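Local coordinates for GNAT family acetyltransferase (Mycobacterium smegmatis, PDB 6C30), which probably transfers the acetyl group of acetyl-CoA to an amino group, plausibly at a protein N terminus, as a RimJ-type GNAT N-acetyltransferase, at residues A[137-140]-A[141-145]; A[164-168]-A[169-173]; A[193-196]-A[197-201]; A[207-210]-A[211-215]. All coordinates share one frame; numbering follows the deposited sequence.

How the contacts relate
Contact 1, the C-terminal end of helix 130-143 and the residues just after it, is the most buried of the four and touches each of the others. Leu139 packs on Phe171 of contact 2, and Leu139 and Phe143 both pack on Ile195 of contact 3, whereas Asp140 forms a salt bridge to Arg213 of contact 4. Contacts 2 and 3 meet through neighbouring antiparallel strands, and Arg172 of one pairs with Glu199 just beyond the other. Contact 2 is a partly buried helix end held by backbone bonds and an aromatic ring; contact 3, at the surface, relies on carboxylates. Contact 4, on the C-terminal helix 204-217, is partly buried and sets an arginine over a valine methyl.

Contact 1: residues A[137-140]-A[141-145]; sequences MGLD and HCFTA
His141 N donates to Met137 O over 3.0 Å, an ordinary i to i+4 bond near the C-terminal end of helix 130-143. This helix is the crossover of the beta-alpha-beta unit made with strands 114-121 and 150-155; in the GNAT fold the opposite, N-terminal end of such a helix usually faces the coenzyme A pyrophosphate. The imidazole of His141 turns away from the preceding turn, and its NE2 is held by Gly12 O. Cys142 N repeats the bond onto Gly138 O (2.8 Å), with its CB and SG lying beside that same carbonyl. Phe143 N then takes Leu139 O at 2.9 Å. Phe143 CG stands anti to its carbonyl carbon (chi1 -70°), and Leu139 has the matching setting, which makes the two side chains run side by side in the same direction. They meet where Leu139 CD2 touches Phe143 CE2 at 4.1 Å, and both continue onto Ile151 and Ile195 of the sheet. Asp140 OD2 makes a salt bridge with Arg213 NH2 of helix 204-217. At Thr144 the pattern changes. The backbone N makes a weak bond to Asp140 O, and the hydroxyl does the stronger work on the same carbonyl. Placed between the Thr144 backbone N and carbonyl carbon (chi1 55°), OG1 donates to Asp140 O at 2.7 Å, tilted 30° from the carbonyl plane.

Contact 2: residues A[164-168]-A[169-173]; sequences AVLAH and VGFRE
Leu166 and Phe171 each carry CG anti to the carbonyl carbon, at chi1 -69° and -77° respectively, and these settings bring the two side chains together on the buried side of the helix end. The leucine meets the ring with one methyl: Leu166 CD2 lies 3.7 Å from Phe171 CD2. That methyl makes an off-centre CH-pi contact over the ring, 4.2 Å from CD2 of Leu166 to the centroid of Phe171. The same aromatic CD2 also looks back along its own plane at the backbone, for Leu166 O sits at the ring edge, 3.3 Å from Phe171 CD2. The chain leaves helix 160-169 through a Schellman motif. Phe171 N bonds to Leu166 O at 3.1 Å, spanning the motif, and inside it Gly170 N reaches Ala167 O at 3.2 Å from well above the carbonyl plane. Gly170 takes the positive phi (125°) of the motif, and the leucine and phenylalanine that flank its outer bond form the hydrophobic pair common to it. A second, weak bond joins Gly170 N to Leu166 O, and Val169 N makes another weak one to Val165 O. One methyl of Val169, CG2, lies 3.4 Å from Leu166 O, and the valine also touches Thr132 of helix 130-143. A water joins the two segments, donating to Ala167 O and to Phe171 O (2.7 Å from the water to Phe171 O). Beyond the pair, Leu166 rests on Ala153 and Val155, while Phe171 packs against Ile117, Val193 and Ile195 of the sheet.

Contact 3: residues A[193-196]-A[197-201]; sequences VAIT and AEELP
Glu199 N closes an i to i+3 turn onto Thr196 O at 2.9 Å, where strand 186-196 of the GNAT sheet gives way to a 3-10 segment beginning at Ala197. Two carboxylates from the turn fold back onto the last strand residue. Glu199 runs extended beyond CG and crosses Thr196, and its OE2 accepts the backbone N-H of Thr196 over 2.8 Å. The donor comes from above the carboxylate plane, 35° out of it. On the way the chain passes Ile195, whose CG1 lies 3.8 Å from Glu199 CB. The other oxygen, OE1, forms a salt bridge with Arg172 NE on the adjacent strand, so both oxygens of this carboxylate are engaged, and the turn is tied to strand 172-180. Such pairing would probably stabilise the negative charge. Glu198 behaves differently: its chain bends at chi2 (92°), bringing the carboxylate round to the strand, while OE2 is hydrogen-bonded to His149 NE2. The threonine hydroxyl, set between its backbone N and carbonyl carbon, lies beside this group. Thr196 OG1 donates to Glu198 OE1 at 2.7 Å, meeting that oxygen nearly along its C-O bond.

Contact 4: residues A[207-210]-A[211-215]; sequences RLVA and AGRAE
Val209 and Arg213 stand side by side on successive turns of the C-terminal helix 204-217, pointing the same way. The valine has CG1 anti to its own N (chi1 166°), which places this branch beneath the Arg213 side chain. Arg213 leaves the backbone with CG beside the N and then runs extended to NE, laying the flat guanidinium over the methyl. CG1 of Val209 sits under the centre of the Arg213 group, with NE and CZ each 3.5 Å from it. The contact is therefore apolar on a face, and it leaves the N-H groups in the guanidinium plane to polar partners: NH2 forms a salt bridge with Asp140 OD2 of helix 130-143. Further back, the arginine CG lies 3.3 Å from Val209 O, the carbonyl that also accepts Arg213 N over 2.8 Å. The next bond along the helix links Ala214 N to Ala210 O, and the preceding ones hold Ala211 N to Arg207 O and Gly212 N to Leu208 O. Leu208 and Val209 pack on helix 130-143, through Thr132, Ala133 and Ala136, and Leu20 of strand 17-22 touches both Leu208 and Arg213. Val209 CG1 ends up 3.4 Å from the plane of the Arg213 guanidinium.

Contact 1: residues A[137-140]-A[141-145]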
loop_
_atom_site.group_PDB
_atom_site.type_symbol
_atom_site.label_atom_id
_atom_site.label_comp_id
_atom_site.label_asym_id
_atom_site.label_seq_id
_atom_site.Cartn_x
_atom_site.Cartn_y
_atom_site.Cartn_z
ATOM N N MET A 137 6.097 -5.886 -12.691
ATOM C CA MET A 137 6.171 -6.280 -11.290
ATOM C C MET A 137 5.826 -7.755 -11.118
ATOM O O MET A 137 6.478 -8.473 -10.369
ATOM C CB MET A 137 5.229 -5.425 -10.440
ATOM C CG MET A 137 5.769 -4.028 -10.156
ATOM S SD MET A 137 4.781 -3.122 -8.948
ATOM C CE MET A 137 3.357 -2.674 -9.926
ATOM N N GLY A 138 4.785 -8.205 -11.817
ATOM C CA GLY A 138 4.392 -9.598 -11.742
ATOM C C GLY A 138 5.519 -10.516 -12.165
ATOM O O GLY A 138 5.820 -11.510 -11.491
ATOM N N LEU A 139 6.140 -10.180 -13.295
ATOM C CA LEU A 139 7.256 -10.972 -13.806
ATOM C C LEU A 139 8.409 -11.006 -12.820
ATOM O O LEU A 139 8.976 -12.065 -12.571
ATOM C CB LEU A 139 7.736 -10.426 -15.154
ATOM C CG LEU A 139 6.777 -10.643 -16.322
ATOM C CD1 LEU A 139 7.300 -9.924 -17.557
ATOM C CD2 LEU A 139 6.580 -12.138 -16.595
ATOM N N ASP A 140 8.769 -9.851 -12.268
ATOM C CA ASP A 140 9.889 -9.820 -11.337
ATOM C C ASP A 140 9.602 -10.711 -10.135
ATOM O O ASP A 140 10.445 -11.497 -9.706
ATOM C CB ASP A 140 10.181 -8.390 -10.888
ATOM C CG ASP A 140 11.433 -8.299 -10.045
ATOM O OD1 ASP A 140 12.538 -8.359 -10.628
ATOM O OD2 ASP A 140 11.312 -8.172 -8.809
ATOM N N HIS A 141 8.388 -10.604 -9.609
ATOM C CA HIS A 141 7.989 -11.416 -8.474
ATOM C C HIS A 141 7.994 -12.911 -8.806
ATOM O O HIS A 141 8.470 -13.733 -8.025
ATOM C CB HIS A 141 6.605 -10.984 -7.993
ATOM C CG HIS A 141 6.228 -11.560 -6.670
ATOM N ND1 HIS A 141 6.869 -11.210 -5.503
ATOM C CD2 HIS A 141 5.285 -12.471 -6.326
ATOM C CE1 HIS A 141 6.334 -11.873 -4.494
ATOM N NE2 HIS A 141 5.367 -12.642 -4.965
ATOM N N CYS A 142 7.460 -13.261 -9.971
ATOM C CA CYS A 142 7.392 -14.663 -10.378
ATOM C C CYS A 142 8.768 -15.288 -10.567
ATOM O O CYS A 142 8.974 -16.447 -10.217
ATOM C CB CYS A 142 6.589 -14.800 -11.669
ATOM S SG CYS A 142 4.803 -14.670 -11.413
ATOM N N PHE A 143 9.695 -14.520 -11.128
ATOM C CA PHE A 143 11.015 -15.056 -11.456
ATOM C C PHE A 143 11.968 -14.992 -10.262
ATOM O O PHE A 143 13.091 -15.499 -10.333
ATOM C CB PHE A 143 11.607 -14.313 -12.660
ATOM C CG PHE A 143 10.913 -14.613 -13.968
ATOM C CD1 PHE A 143 10.326 -15.844 -14.199
ATOM C CD2 PHE A 143 10.849 -13.651 -14.964
ATOM C CE1 PHE A 143 9.686 -16.107 -15.413
ATOM C CE2 PHE A 143 10.212 -13.908 -16.172
ATOM C CZ PHE A 143 9.639 -15.139 -16.396
ATOM N N THR A 144 11.521 -14.388 -9.163
ATOM C CA THR A 144 12.312 -14.372 -7.933
ATOM C C THR A 144 11.598 -15.158 -6.832
ATOM O O THR A 144 11.858 -16.351 -6.647
ATOM C CB THR A 144 12.620 -12.928 -7.460
ATOM O OG1 THR A 144 11.405 -12.178 -7.304
ATOM C CG2 THR A 144 13.508 -12.219 -8.471
ATOM N N ALA A 145 10.668 -14.503 -6.139
ATOM C CA ALA A 145 9.981 -15.091 -4.989
ATOM C C ALA A 145 9.214 -16.386 -5.282
ATOM O O ALA A 145 9.199 -17.295 -4.449
ATOM C CB ALA A 145 9.031 -14.062 -4.386
#

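Contact 2: residues A[164-168]-A[169-173]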
loop_
_atom_site.group_PDB
_atom_site.type_symbol
_atom_site.label_atom_id
_atom_site.label_comp_id
_atom_site.label_asym_id
_atom_site.label_seq_id
_atom_site.Cartn_x
_atom_site.Cartn_y
_atom_site.Cartn_z
ATOM N N ALA A 164 -0.163 -4.999 -27.587
ATOM C CA ALA A 164 0.879 -3.980 -27.488
ATOM C C ALA A 164 1.460 -3.906 -26.079
ATOM O O ALA A 164 2.675 -3.773 -25.906
ATOM C CB ALA A 164 0.330 -2.629 -27.907
ATOM N N VAL A 165 0.594 -3.990 -25.073
ATOM C CA VAL A 165 1.041 -3.973 -23.680
ATOM C C VAL A 165 1.983 -5.152 -23.404
ATOM O O VAL A 165 3.066 -4.980 -22.847
ATOM C CB VAL A 165 -0.173 -4.008 -22.713
ATOM C CG1 VAL A 165 0.249 -4.371 -21.311
ATOM C CG2 VAL A 165 -0.893 -2.660 -22.714
ATOM N N LEU A 166 1.571 -6.347 -23.820
ATOM C CA LEU A 166 2.363 -7.548 -23.591
ATOM C C LEU A 166 3.690 -7.508 -24.350
ATOM O O LEU A 166 4.735 -7.867 -23.796
ATOM C CB LEU A 166 1.550 -8.792 -23.986
ATOM C CG LEU A 166 0.358 -9.090 -23.069
ATOM C CD1 LEU A 166 -0.643 -10.004 -23.760
ATOM C CD2 LEU A 166 0.829 -9.704 -21.754
ATOM N N ALA A 167 3.651 -7.069 -25.606
ATOM C CA ALA A 167 4.877 -6.979 -26.397
ATOM C C ALA A 167 5.827 -5.959 -25.779
ATOM O O ALA A 167 7.046 -6.160 -25.765
ATOM C CB ALA A 167 4.558 -6.613 -27.832
ATOM N N HIS A 168 5.270 -4.876 -25.250
ATOM C CA HIS A 168 6.093 -3.802 -24.712
ATOM C C HIS A 168 7.028 -4.284 -23.609
ATOM O O HIS A 168 8.204 -3.917 -23.586
ATOM C CB HIS A 168 5.220 -2.664 -24.185
ATOM C CG HIS A 168 6.008 -1.521 -23.631
ATOM N ND1 HIS A 168 6.439 -0.468 -24.411
ATOM C CD2 HIS A 168 6.468 -1.279 -22.381
ATOM C CE1 HIS A 168 7.119 0.381 -23.661
ATOM N NE2 HIS A 168 7.152 -0.087 -22.426
ATOM N N VAL A 169 6.532 -5.126 -22.705
ATOM C CA VAL A 169 7.365 -5.546 -21.582
ATOM C C VAL A 169 8.278 -6.732 -21.887
ATOM O O VAL A 169 9.133 -7.063 -21.071
ATOM C CB VAL A 169 6.516 -5.873 -20.324
ATOM C CG1 VAL A 169 5.724 -4.655 -19.904
ATOM C CG2 VAL A 169 5.591 -7.061 -20.558
ATOM N N GLY A 170 8.104 -7.370 -23.046
ATOM C CA GLY A 170 9.037 -8.406 -23.465
ATOM C C GLY A 170 8.457 -9.764 -23.812
ATOM O O GLY A 170 9.203 -10.701 -24.107
ATOM N N PHE A 171 7.137 -9.894 -23.796
ATOM C CA PHE A 171 6.549 -11.176 -24.188
ATOM C C PHE A 171 6.777 -11.479 -25.670
ATOM O O PHE A 171 6.648 -10.588 -26.519
ATOM C CB PHE A 171 5.047 -11.197 -23.873
ATOM C CG PHE A 171 4.743 -11.401 -22.418
ATOM C CD1 PHE A 171 4.696 -12.680 -21.887
ATOM C CD2 PHE A 171 4.515 -10.318 -21.582
ATOM C CE1 PHE A 171 4.429 -12.879 -20.535
ATOM C CE2 PHE A 171 4.243 -10.506 -20.236
ATOM C CZ PHE A 171 4.196 -11.794 -19.712
ATOM N N ARG A 172 7.107 -12.742 -25.959
ATOM C CA ARG A 172 7.271 -13.253 -27.322
ATOM C C ARG A 172 6.043 -14.020 -27.782
ATOM O O ARG A 172 5.531 -14.837 -27.030
ATOM C CB ARG A 172 8.460 -14.212 -27.411
ATOM C CG ARG A 172 9.806 -13.651 -27.023
ATOM C CD ARG A 172 10.835 -14.792 -26.926
ATOM N NE ARG A 172 10.732 -15.513 -25.660
ATOM C CZ ARG A 172 10.076 -16.661 -25.483
ATOM N NH1 ARG A 172 9.463 -17.252 -26.500
ATOM N NH2 ARG A 172 10.046 -17.216 -24.277
ATOM N N GLU A 173 5.600 -13.825 -29.016
ATOM C CA GLU A 173 4.568 -14.713 -29.571
ATOM C C GLU A 173 5.127 -16.123 -29.772
ATOM O O GLU A 173 6.181 -16.291 -30.405
ATOM C CB GLU A 173 4.040 -14.179 -30.904
ATOM C CG GLU A 173 3.208 -12.913 -30.772
ATOM C CD GLU A 173 2.620 -12.465 -32.095
ATOM O OE1 GLU A 173 2.760 -13.201 -33.096
ATOM O OE2 GLU A 173 2.028 -11.369 -32.136
HETATM O O HOH W 1 8.201 -8.384 -27.027
#

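Contact 3: residues A[193-196]-A[197-201]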
loop_
_atom_site.group_PDB
_atom_site.type_symbol
_atom_site.label_atom_id
_atom_site.label_comp_id
_atom_site.label_asym_id
_atom_site.label_seq_id
_atom_site.Cartn_x
_atom_site.Cartn_y
_atom_site.Cartn_z
ATOM N N VAL A 193 1.617 -15.987 -25.760
ATOM C CA VAL A 193 2.879 -15.259 -25.668
ATOM C C VAL A 193 3.595 -15.680 -24.381
ATOM O O VAL A 193 2.955 -16.170 -23.451
ATOM C CB VAL A 193 2.677 -13.721 -25.715
ATOM C CG1 VAL A 193 1.904 -13.309 -26.964
ATOM C CG2 VAL A 193 1.975 -13.214 -24.454
ATOM N N ALA A 194 4.917 -15.510 -24.318
ATOM C CA ALA A 194 5.671 -16.027 -23.188
ATOM C C ALA A 194 7.002 -15.321 -23.005
ATOM O O ALA A 194 7.534 -14.693 -23.927
ATOM C CB ALA A 194 5.916 -17.526 -23.346
ATOM N N ILE A 195 7.538 -15.442 -21.803
ATOM C CA ILE A 195 8.885 -14.976 -21.514
ATOM C C ILE A 195 9.478 -15.916 -20.463
ATOM O O ILE A 195 8.749 -16.438 -19.616
ATOM C CB ILE A 195 8.871 -13.491 -21.044
ATOM C CG1 ILE A 195 10.297 -12.941 -20.930
ATOM C CG2 ILE A 195 8.092 -13.309 -19.726
ATOM C CD1 ILE A 195 10.358 -11.453 -20.589
ATOM N N THR A 196 10.783 -16.178 -20.537
ATOM C CA THR A 196 11.400 -17.051 -19.541
ATOM C C THR A 196 12.416 -16.259 -18.719
ATOM O O THR A 196 12.806 -15.154 -19.099
ATOM C CB THR A 196 12.065 -18.309 -20.175
ATOM O OG1 THR A 196 13.191 -17.924 -20.977
ATOM C CG2 THR A 196 11.069 -19.086 -21.029
ATOM N N ALA A 197 12.817 -16.827 -17.583
ATOM C CA ALA A 197 13.625 -16.108 -16.605
ATOM C C ALA A 197 14.958 -15.639 -17.184
ATOM O O ALA A 197 15.440 -14.565 -16.826
ATOM C CB ALA A 197 13.851 -16.971 -15.385
ATOM N N GLU A 198 15.529 -16.428 -18.090
ATOM C CA GLU A 198 16.781 -16.047 -18.762
ATOM C C GLU A 198 16.678 -14.688 -19.454
ATOM O O GLU A 198 17.678 -13.985 -19.604
ATOM C CB GLU A 198 17.190 -17.107 -19.795
ATOM C CG GLU A 198 17.469 -18.497 -19.225
ATOM C CD GLU A 198 16.242 -19.391 -19.227
ATOM O OE1 GLU A 198 15.125 -18.865 -19.404
ATOM O OE2 GLU A 198 16.394 -20.618 -19.053
ATOM N N GLU A 199 15.472 -14.319 -19.881
ATOM C CA GLU A 199 15.261 -13.101 -20.654
ATOM C C GLU A 199 15.028 -11.873 -19.785
ATOM O O GLU A 199 14.995 -10.754 -20.292
ATOM C CB GLU A 199 14.063 -13.257 -21.590
ATOM C CG GLU A 199 14.090 -14.490 -22.464
ATOM C CD GLU A 199 12.831 -14.616 -23.291
ATOM O OE1 GLU A 199 12.647 -13.831 -24.250
ATOM O OE2 GLU A 199 12.005 -15.499 -22.971
ATOM N N LEU A 200 14.830 -12.082 -18.489
ATOM C CA LEU A 200 14.435 -10.965 -17.628
ATOM C C LEU A 200 15.458 -9.813 -17.602
ATOM O O LEU A 200 15.069 -8.671 -17.823
ATOM C CB LEU A 200 14.150 -11.449 -16.203
ATOM C CG LEU A 200 13.599 -10.327 -15.315
ATOM C CD1 LEU A 200 12.269 -9.831 -15.858
ATOM C CD2 LEU A 200 13.455 -10.783 -13.869
ATOM N N PRO A 201 16.758 -10.098 -17.361
ATOM C CA PRO A 201 17.710 -8.977 -17.248
ATOM C C PRO A 201 17.750 -8.015 -18.433
ATOM O O PRO A 201 17.913 -6.813 -18.228
ATOM C CB PRO A 201 19.061 -9.685 -17.119
ATOM C CG PRO A 201 18.744 -10.977 -16.504
ATOM C CD PRO A 201 17.426 -11.388 -17.104
#

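Contact 4: residues A[207-210]-A[211-215]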
loop_
_atom_site.group_PDB
_atom_site.type_symbol
_atom_site.label_atom_id
_atom_site.label_comp_id
_atom_site.label_asym_id
_atom_site.label_seq_id
_atom_site.Cartn_x
_atom_site.Cartn_y
_atom_site.Cartn_z
ATOM N N ARG A 207 13.824 -3.186 -16.927
ATOM C CA ARG A 207 14.176 -1.770 -16.954
ATOM C C ARG A 207 13.069 -0.934 -16.321
ATOM O O ARG A 207 13.342 0.026 -15.605
ATOM C CB ARG A 207 14.463 -1.301 -18.384
ATOM C CG ARG A 207 15.751 -1.896 -18.953
ATOM C CD ARG A 207 16.196 -1.229 -20.250
ATOM N NE ARG A 207 15.237 -1.404 -21.339
ATOM C CZ ARG A 207 15.178 -2.478 -22.120
ATOM N NH1 ARG A 207 16.011 -3.492 -21.926
ATOM N NH2 ARG A 207 14.275 -2.536 -23.089
ATOM N N LEU A 208 11.818 -1.321 -16.553
ATOM C CA LEU A 208 10.687 -0.572 -16.013
ATOM C C LEU A 208 10.689 -0.629 -14.483
ATOM O O LEU A 208 10.543 0.396 -13.809
ATOM C CB LEU A 208 9.370 -1.124 -16.582
ATOM C CG LEU A 208 8.062 -0.343 -16.389
ATOM C CD1 LEU A 208 6.983 -0.892 -17.326
ATOM C CD2 LEU A 208 7.549 -0.360 -14.942
ATOM N N VAL A 209 10.849 -1.829 -13.942
ATOM C CA VAL A 209 10.844 -2.002 -12.501
ATOM C C VAL A 209 12.037 -1.284 -11.858
ATOM O O VAL A 209 11.881 -0.603 -10.845
ATOM C CB VAL A 209 10.844 -3.496 -12.128
ATOM C CG1 VAL A 209 11.191 -3.680 -10.662
ATOM C CG2 VAL A 209 9.489 -4.117 -12.442
ATOM N N ALA A 210 13.219 -1.407 -12.460
ATOM C CA ALA A 210 14.413 -0.769 -11.896
ATOM C C ALA A 210 14.253 0.747 -11.874
ATOM O O ALA A 210 14.553 1.388 -10.869
ATOM C CB ALA A 210 15.652 -1.169 -12.685
ATOM N N ALA A 211 13.765 1.315 -12.970
ATOM C CA ALA A 211 13.536 2.750 -13.049
ATOM C C ALA A 211 12.446 3.171 -12.069
ATOM O O ALA A 211 12.540 4.224 -11.435
ATOM C CB ALA A 211 13.165 3.158 -14.469
ATOM N N GLY A 212 11.413 2.342 -11.940
ATOM C CA GLY A 212 10.300 2.663 -11.061
ATOM C C GLY A 212 10.708 2.652 -9.600
ATOM O O GLY A 212 10.233 3.474 -8.808
ATOM N N ARG A 213 11.582 1.717 -9.239
ATOM C CA ARG A 213 12.104 1.657 -7.879
ATOM C C ARG A 213 12.993 2.854 -7.587
ATOM O O ARG A 213 12.890 3.460 -6.518
ATOM C CB ARG A 213 12.890 0.372 -7.648
ATOM C CG ARG A 213 12.026 -0.880 -7.571
ATOM C CD ARG A 213 12.846 -2.151 -7.548
ATOM N NE ARG A 213 11.990 -3.307 -7.299
ATOM C CZ ARG A 213 12.354 -4.567 -7.506
ATOM N NH1 ARG A 213 13.564 -4.843 -7.976
ATOM N NH2 ARG A 213 11.502 -5.550 -7.249
ATOM N N ALA A 214 13.872 3.179 -8.530
ATOM C CA ALA A 214 14.778 4.313 -8.362
ATOM C C ALA A 214 13.991 5.613 -8.216
ATOM O O ALA A 214 14.320 6.458 -7.381
ATOM C CB ALA A 214 15.746 4.403 -9.540
ATOM N N GLU A 215 12.949 5.776 -9.024
ATOM C CA GLU A 215 12.141 6.981 -8.961
ATOM C C GLU A 215 11.390 7.076 -7.636
ATOM O O GLU A 215 11.300 8.154 -7.038
ATOM C CB GLU A 215 11.156 7.032 -10.129
ATOM C CG GLU A 215 10.405 8.348 -10.265
ATOM C CD GLU A 215 11.313 9.535 -10.571
ATOM O OE1 GLU A 215 12.445 9.329 -11.058
ATOM O OE2 GLU A 215 10.882 10.681 -10.325
#